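Local coordinates for protein inositol dehydrogenase (Lactobacillus casei, PDB 4N54) that probably catalyses the NAD-dependent oxidation of scyllo-inositol to the corresponding inosose, as a Rossmann-fold sugar alcohol dehydrogenase of the GFO/IDH/MocA family, at residues Leu188-Ser193 and Lys333-Leu338; Lys210-Gly215 and Asn345-Val350. One frame throughout, in Å; residues are numbered along the deposited sequence.

Contact 1 (Leu188-Ser193 and Lys333-Leu338); sequences LFLDMS and KAALAL. With 2H3 ((1r,2r,3r,4r,5r,6r)-cyclohexane-1,2,3,4,5,6-hexol), chain F.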
loop_
_atom_site.group_PDB
_atom_site.type_symbol
_atom_site.label_atom_id
_atom_site.label_comp_id
_atom_site.label_asym_id
_atom_site.label_seq_id
_atom_site.Cartn_x
_atom_site.Cartn_y
_atom_site.Cartn_z
ATOM N N LEU A 188 17.083 -15.944 21.726
ATOM C CA LEU A 188 16.281 -15.435 20.623
ATOM C C LEU A 188 15.706 -16.524 19.730
ATOM O O LEU A 188 14.562 -16.451 19.302
ATOM C CB LEU A 188 17.116 -14.481 19.782
ATOM C CG LEU A 188 16.481 -13.714 18.628
ATOM C CD1 LEU A 188 15.378 -12.833 19.115
ATOM C CD2 LEU A 188 17.517 -12.916 17.923
ATOM N N PHE A 189 16.515 -17.539 19.473
ATOM C CA PHE A 189 16.168 -18.568 18.531
ATOM C C PHE A 189 15.128 -19.543 19.053
ATOM O O PHE A 189 14.232 -19.928 18.330
ATOM C CB PHE A 189 17.430 -19.265 18.061
ATOM C CG PHE A 189 18.364 -18.357 17.351
ATOM C CD1 PHE A 189 18.012 -17.791 16.165
ATOM C CD2 PHE A 189 19.583 -18.052 17.868
ATOM C CE1 PHE A 189 18.860 -16.964 15.523
ATOM C CE2 PHE A 189 20.424 -17.223 17.218
ATOM C CZ PHE A 189 20.067 -16.686 16.050
ATOM N N LEU A 190 15.238 -19.905 20.318
ATOM C CA LEU A 190 14.289 -20.787 20.962
ATOM C C LEU A 190 13.010 -20.068 21.353
ATOM O O LEU A 190 11.973 -20.680 21.473
ATOM C CB LEU A 190 14.895 -21.384 22.224
ATOM C CG LEU A 190 15.710 -22.668 22.181
ATOM C CD1 LEU A 190 14.849 -23.805 21.757
ATOM C CD2 LEU A 190 16.898 -22.521 21.286
ATOM N N ASP A 191 13.104 -18.767 21.577
ATOM C CA ASP A 191 11.969 -17.997 22.051
ATOM C C ASP A 191 11.152 -17.410 20.907
ATOM O O ASP A 191 9.948 -17.386 20.975
ATOM C CB ASP A 191 12.423 -16.880 22.984
ATOM C CG ASP A 191 11.274 -16.225 23.703
ATOM O OD1 ASP A 191 10.421 -16.948 24.226
ATOM O OD2 ASP A 191 11.219 -14.987 23.730
ATOM N N MET A 192 11.828 -16.933 19.877
ATOM C CA MET A 192 11.189 -16.263 18.762
ATOM C C MET A 192 11.204 -17.094 17.491
ATOM O O MET A 192 10.162 -17.398 16.939
ATOM C CB MET A 192 11.872 -14.929 18.471
ATOM C CG MET A 192 11.683 -13.911 19.531
ATOM S SD MET A 192 9.986 -13.433 19.751
ATOM C CE MET A 192 9.777 -12.413 18.333
ATOM N N SER A 193 12.402 -17.434 17.041
ATOM C CA SER A 193 12.619 -18.093 15.767
ATOM C C SER A 193 11.897 -19.427 15.665
ATOM O O SER A 193 11.709 -19.946 14.581
ATOM C CB SER A 193 14.111 -18.275 15.504
ATOM O OG SER A 193 14.744 -17.091 15.112
ATOM N N LYS A 333 14.719 -28.711 18.131
ATOM C CA LYS A 333 15.893 -29.258 17.476
ATOM C C LYS A 333 16.538 -28.302 16.476
ATOM O O LYS A 333 17.750 -28.212 16.400
ATOM C CB LYS A 333 15.538 -30.572 16.801
ATOM C CG LYS A 333 16.617 -31.605 16.839
ATOM C CD LYS A 333 16.093 -32.946 16.394
ATOM C CE LYS A 333 16.918 -33.499 15.261
ATOM N NZ LYS A 333 16.533 -34.892 14.914
ATOM N N ALA A 334 15.732 -27.586 15.712
ATOM C CA ALA A 334 16.276 -26.661 14.742
ATOM C C ALA A 334 16.735 -25.362 15.389
ATOM O O ALA A 334 17.658 -24.729 14.925
ATOM C CB ALA A 334 15.289 -26.383 13.673
ATOM N N ALA A 335 16.065 -24.975 16.456
ATOM C CA ALA A 335 16.406 -23.751 17.152
ATOM C C ALA A 335 17.749 -23.879 17.856
ATOM O O ALA A 335 18.557 -22.976 17.808
ATOM C CB ALA A 335 15.328 -23.378 18.113
ATOM N N LEU A 336 17.978 -25.022 18.484
ATOM C CA LEU A 336 19.261 -25.324 19.106
ATOM C C LEU A 336 20.382 -25.271 18.098
ATOM O O LEU A 336 21.461 -24.799 18.397
ATOM C CB LEU A 336 19.229 -26.692 19.779
ATOM C CG LEU A 336 18.453 -26.810 21.079
ATOM C CD1 LEU A 336 18.293 -28.233 21.489
ATOM C CD2 LEU A 336 19.144 -26.059 22.165
ATOM N N ALA A 337 20.118 -25.755 16.895
ATOM C CA ALA A 337 21.105 -25.735 15.843
ATOM C C ALA A 337 21.449 -24.319 15.454
ATOM O O ALA A 337 22.589 -24.021 15.158
ATOM C CB ALA A 337 20.615 -26.486 14.659
ATOM N N LEU A 338 20.440 -23.459 15.442
ATOM C CA LEU A 338 20.628 -22.055 15.142
ATOM C C LEU A 338 21.493 -21.425 16.224
ATOM O O LEU A 338 22.383 -20.661 15.943
ATOM C CB LEU A 338 19.286 -21.339 15.073
ATOM C CG LEU A 338 18.414 -21.550 13.843
ATOM C CD1 LEU A 338 17.030 -21.102 14.141
ATOM C CD2 LEU A 338 18.948 -20.796 12.698
HETATM O O3 2H3 F . 5.558 -14.280 20.157
HETATM C C3 2H3 F . 6.704 -14.054 20.887
HETATM C C4 2H3 F . 6.651 -12.712 21.565
HETATM O O4 2H3 F . 6.691 -11.718 20.619
HETATM C C5 2H3 F . 7.870 -12.494 22.413
HETATM O O5 2H3 F . 7.834 -11.274 23.023
HETATM C C6 2H3 F . 7.991 -13.574 23.435
HETATM O O6 2H3 F . 9.092 -13.376 24.210
HETATM C C1 2H3 F . 8.120 -14.918 22.813
HETATM O O1 2H3 F . 8.033 -15.846 23.816
HETATM C C2 2H3 F . 6.860 -15.212 21.816
HETATM O O2 2H3 F . 7.054 -16.351 21.087
#
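The Phe189 ring takes Leu338 over one face. Leu338 CB sits 3.8 Å above the ring plane, displaced toward the rim, and makes a CH-pi contact with the ring. Its nearest ring atoms are CG and CD1, and Leu338 CD1 also reaches Phe189 CD1. The two side chains cross at about a right angle. Phe189 CG lies anti to the carbonyl carbon (chi1 -62°), which stands the ring beside helix 325-344, where Gln339 and Phe342 also touch it. The carboxylate of Asp191, the other flat group, belongs to the far side of the short helix 188-191. Its OD1 accepts a hydrogen bond from O1 of scyllo-inositol at 2.7 Å, and its OD2 accepts one from O6, also at 2.7 Å. Lys108 and Arg250 form salt bridges with the same carboxylate. Met192 lays its SD against the inositol ring, 3.5 Å from C5.

Between the helices, Ala335 is the close point. Its CB meets Leu190 CD2 at 3.6 Å and Phe189 O at 3.6 Å. Leu190 CD2 extends on to Leu336 CD2, at 4.3 Å. No hydrogen bond joins the two segments. The short helix is thus two-sided: an apolar side packs on helix 325-344, while a polar side grips two neighbouring hydroxyls of the substrate, with Lys108 and Arg250 holding the carboxylate in place.

Contact 2 (Lys210-Gly215 and Asn345-Val350); sequences KVWAIG and NDIVQV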
loop_
_atom_site.group_PDB
_atom_site.type_symbol
_atom_site.label_atom_id
_atom_site.label_comp_id
_atom_site.label_asym_id
_atom_site.label_seq_id
_atom_site.Cartn_x
_atom_site.Cartn_y
_atom_site.Cartn_z
ATOM N N LYS A 210 20.458 -28.147 7.343
ATOM C CA LYS A 210 21.535 -27.380 7.944
ATOM C C LYS A 210 21.308 -25.877 7.965
ATOM O O LYS A 210 20.597 -25.333 7.135
ATOM C CB LYS A 210 22.886 -27.720 7.333
ATOM C CG LYS A 210 23.070 -27.414 5.886
ATOM C CD LYS A 210 24.294 -28.150 5.360
ATOM C CE LYS A 210 25.011 -27.379 4.302
ATOM N NZ LYS A 210 26.327 -27.976 3.972
ATOM N N VAL A 211 21.921 -25.226 8.943
ATOM C CA VAL A 211 21.721 -23.807 9.194
ATOM C C VAL A 211 23.036 -23.070 9.430
ATOM O O VAL A 211 24.028 -23.669 9.815
ATOM C CB VAL A 211 20.769 -23.560 10.395
ATOM C CG1 VAL A 211 19.497 -24.329 10.244
ATOM C CG2 VAL A 211 21.422 -23.932 11.697
ATOM N N TRP A 212 23.031 -21.777 9.147
ATOM C CA TRP A 212 24.047 -20.852 9.639
ATOM C C TRP A 212 23.318 -19.632 10.198
ATOM O O TRP A 212 22.398 -19.139 9.580
ATOM C CB TRP A 212 25.010 -20.430 8.540
ATOM C CG TRP A 212 26.075 -19.479 8.988
ATOM C CD1 TRP A 212 26.676 -19.444 10.207
ATOM C CD2 TRP A 212 26.656 -18.418 8.235
ATOM N NE1 TRP A 212 27.587 -18.438 10.261
ATOM C CE2 TRP A 212 27.597 -17.791 9.060
ATOM C CE3 TRP A 212 26.470 -17.935 6.951
ATOM C CZ2 TRP A 212 28.343 -16.717 8.638
ATOM C CZ3 TRP A 212 27.210 -16.874 6.538
ATOM C CH2 TRP A 212 28.136 -16.276 7.372
ATOM N N ALA A 213 23.726 -19.172 11.372
ATOM C CA ALA A 213 23.108 -18.028 12.009
ATOM C C ALA A 213 24.152 -17.027 12.480
ATOM O O ALA A 213 25.182 -17.407 13.002
ATOM C CB ALA A 213 22.262 -18.464 13.146
ATOM N N ILE A 214 23.889 -15.752 12.244
ATOM C CA ILE A 214 24.729 -14.679 12.750
ATOM C C ILE A 214 23.879 -13.717 13.558
ATOM O O ILE A 214 22.689 -13.895 13.650
ATOM C CB ILE A 214 25.499 -13.961 11.647
ATOM C CG1 ILE A 214 24.555 -13.310 10.645
ATOM C CG2 ILE A 214 26.428 -14.917 10.941
ATOM C CD1 ILE A 214 25.245 -12.682 9.499
ATOM N N GLY A 215 24.496 -12.710 14.148
ATOM C CA GLY A 215 23.820 -11.878 15.125
ATOM C C GLY A 215 24.596 -10.640 15.514
ATOM O O GLY A 215 25.783 -10.543 15.251
ATOM N N ASN A 345 29.563 -19.466 15.013
ATOM C CA ASN A 345 29.643 -18.753 13.747
ATOM C C ASN A 345 30.117 -19.642 12.606
ATOM O O ASN A 345 31.127 -19.382 11.972
ATOM C CB ASN A 345 30.483 -17.496 13.854
ATOM C CG ASN A 345 30.334 -16.596 12.661
ATOM O OD1 ASN A 345 29.534 -16.851 11.777
ATOM N ND2 ASN A 345 31.090 -15.521 12.644
ATOM N N ASP A 346 29.355 -20.695 12.360
ATOM C CA ASP A 346 29.669 -21.658 11.324
ATOM C C ASP A 346 28.424 -22.475 11.070
ATOM O O ASP A 346 27.471 -22.394 11.825
ATOM C CB ASP A 346 30.809 -22.563 11.770
ATOM C CG ASP A 346 31.405 -23.386 10.628
ATOM O OD1 ASP A 346 31.420 -22.940 9.473
ATOM O OD2 ASP A 346 31.866 -24.497 10.907
ATOM N N ILE A 347 28.439 -23.257 10.005
ATOM C CA ILE A 347 27.300 -24.075 9.642
ATOM C C ILE A 347 27.072 -25.219 10.629
ATOM O O ILE A 347 28.012 -25.832 11.087
ATOM C CB ILE A 347 27.469 -24.588 8.196
ATOM C CG1 ILE A 347 27.237 -23.444 7.213
ATOM C CG2 ILE A 347 26.551 -25.739 7.923
ATOM C CD1 ILE A 347 27.761 -23.649 5.863
ATOM N N VAL A 348 25.820 -25.475 10.975
ATOM C CA VAL A 348 25.460 -26.612 11.812
ATOM C C VAL A 348 24.398 -27.527 11.160
ATOM O O VAL A 348 23.514 -27.061 10.466
ATOM C CB VAL A 348 25.001 -26.141 13.197
ATOM C CG1 VAL A 348 24.464 -27.277 14.033
ATOM C CG2 VAL A 348 26.136 -25.461 13.901
ATOM N N GLN A 349 24.530 -28.833 11.366
ATOM C CA GLN A 349 23.556 -29.816 10.916
ATOM C C GLN A 349 22.529 -30.059 11.985
ATOM O O GLN A 349 22.875 -30.231 13.137
ATOM C CB GLN A 349 24.238 -31.140 10.625
ATOM C CG GLN A 349 25.295 -31.081 9.588
ATOM C CD GLN A 349 24.815 -31.579 8.256
ATOM O OE1 GLN A 349 23.720 -32.126 8.139
ATOM N NE2 GLN A 349 25.634 -31.397 7.232
ATOM N N VAL A 350 21.260 -30.097 11.606
ATOM C CA VAL A 350 20.217 -30.329 12.579
ATOM C C VAL A 350 20.230 -31.759 13.113
ATOM O O VAL A 350 19.938 -31.986 14.276
ATOM C CB VAL A 350 18.832 -29.977 12.028
ATOM C CG1 VAL A 350 17.792 -30.045 13.115
ATOM C CG2 VAL A 350 18.855 -28.609 11.407
#
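Two backbone hydrogen bonds join Val211 and Val348 as an antiparallel hydrogen-bonded pair. Val211 N donates to Val348 O at 2.9 Å, and Val348 N donates to Val211 O at 2.8 Å. Both are nearly straight. Lys210 and Gln349 form the next pair, a non-hydrogen-bonded one. Two CA-H...O contacts flank the bonds: Lys210 CA approaches Val348 O, and Ile347 CA approaches Val211 O.

One side-chain hydrogen bond extends the join beyond the paired strands. Trp212 NE1 donates to Asn345 OD1 at 2.9 Å, with an angle of 144° at the hydrogen. The oxygen lies at the indole edge, in the ring plane, and the bond also lies in the carbonyl plane of the amide. Ring and amide are nearly coplanar, 11° apart. Trp212 CG is anti to the backbone N (chi1 180°), which swings the indole out toward Asn345. A phenylalanine in its place would probably leave Asn345 OD1 without this donor and the amide freer to turn.

Apolar contacts fill in the rest. Trp212 CB touches Ile347 CG1 at 4.0 Å. Ile214 CG2 lies over one face of the indole, toward its rim. The Lys210 chain passes Ile347, with CD 4.2 Å from CG2. Trp212 of a second subunit packs on Trp212, and Lys210 NZ of that subunit hydrogen-bonds Asn345 O.

Asn345, with positive phi, is the C-prime residue of the Schellman motif ending helix 325-344. Val211 and Val348 face that helix. Strand 348-349 is the last strand of the mixed sheet within this chain, beside strand 208-216, whose other neighbour is strand 231-238.

Contact 1 is the buried one, its centre about 12 Å from the centre of the chain and next to the substrate. Contact 2 is only partly buried, its centre about 22 Å from the centre of the chain, at an edge of the mixed sheet where a second subunit meets it. Helix 325-344 connects them: it supplies 333-338 to contact 1 and then runs into 345-350. The two contact centres are 11 Å apart. Ala337 O touches both Val211 CG2 and Val348 CB, and Leu338 O touches Ala213 CB, so this helix packs against both helix 188-191 and strand 208-216. Contact 1 joins its segments by apolar packing and a CH-pi contact, without a hydrogen bond, whereas contact 2 relies on backbone pairing and an indole-amide bond.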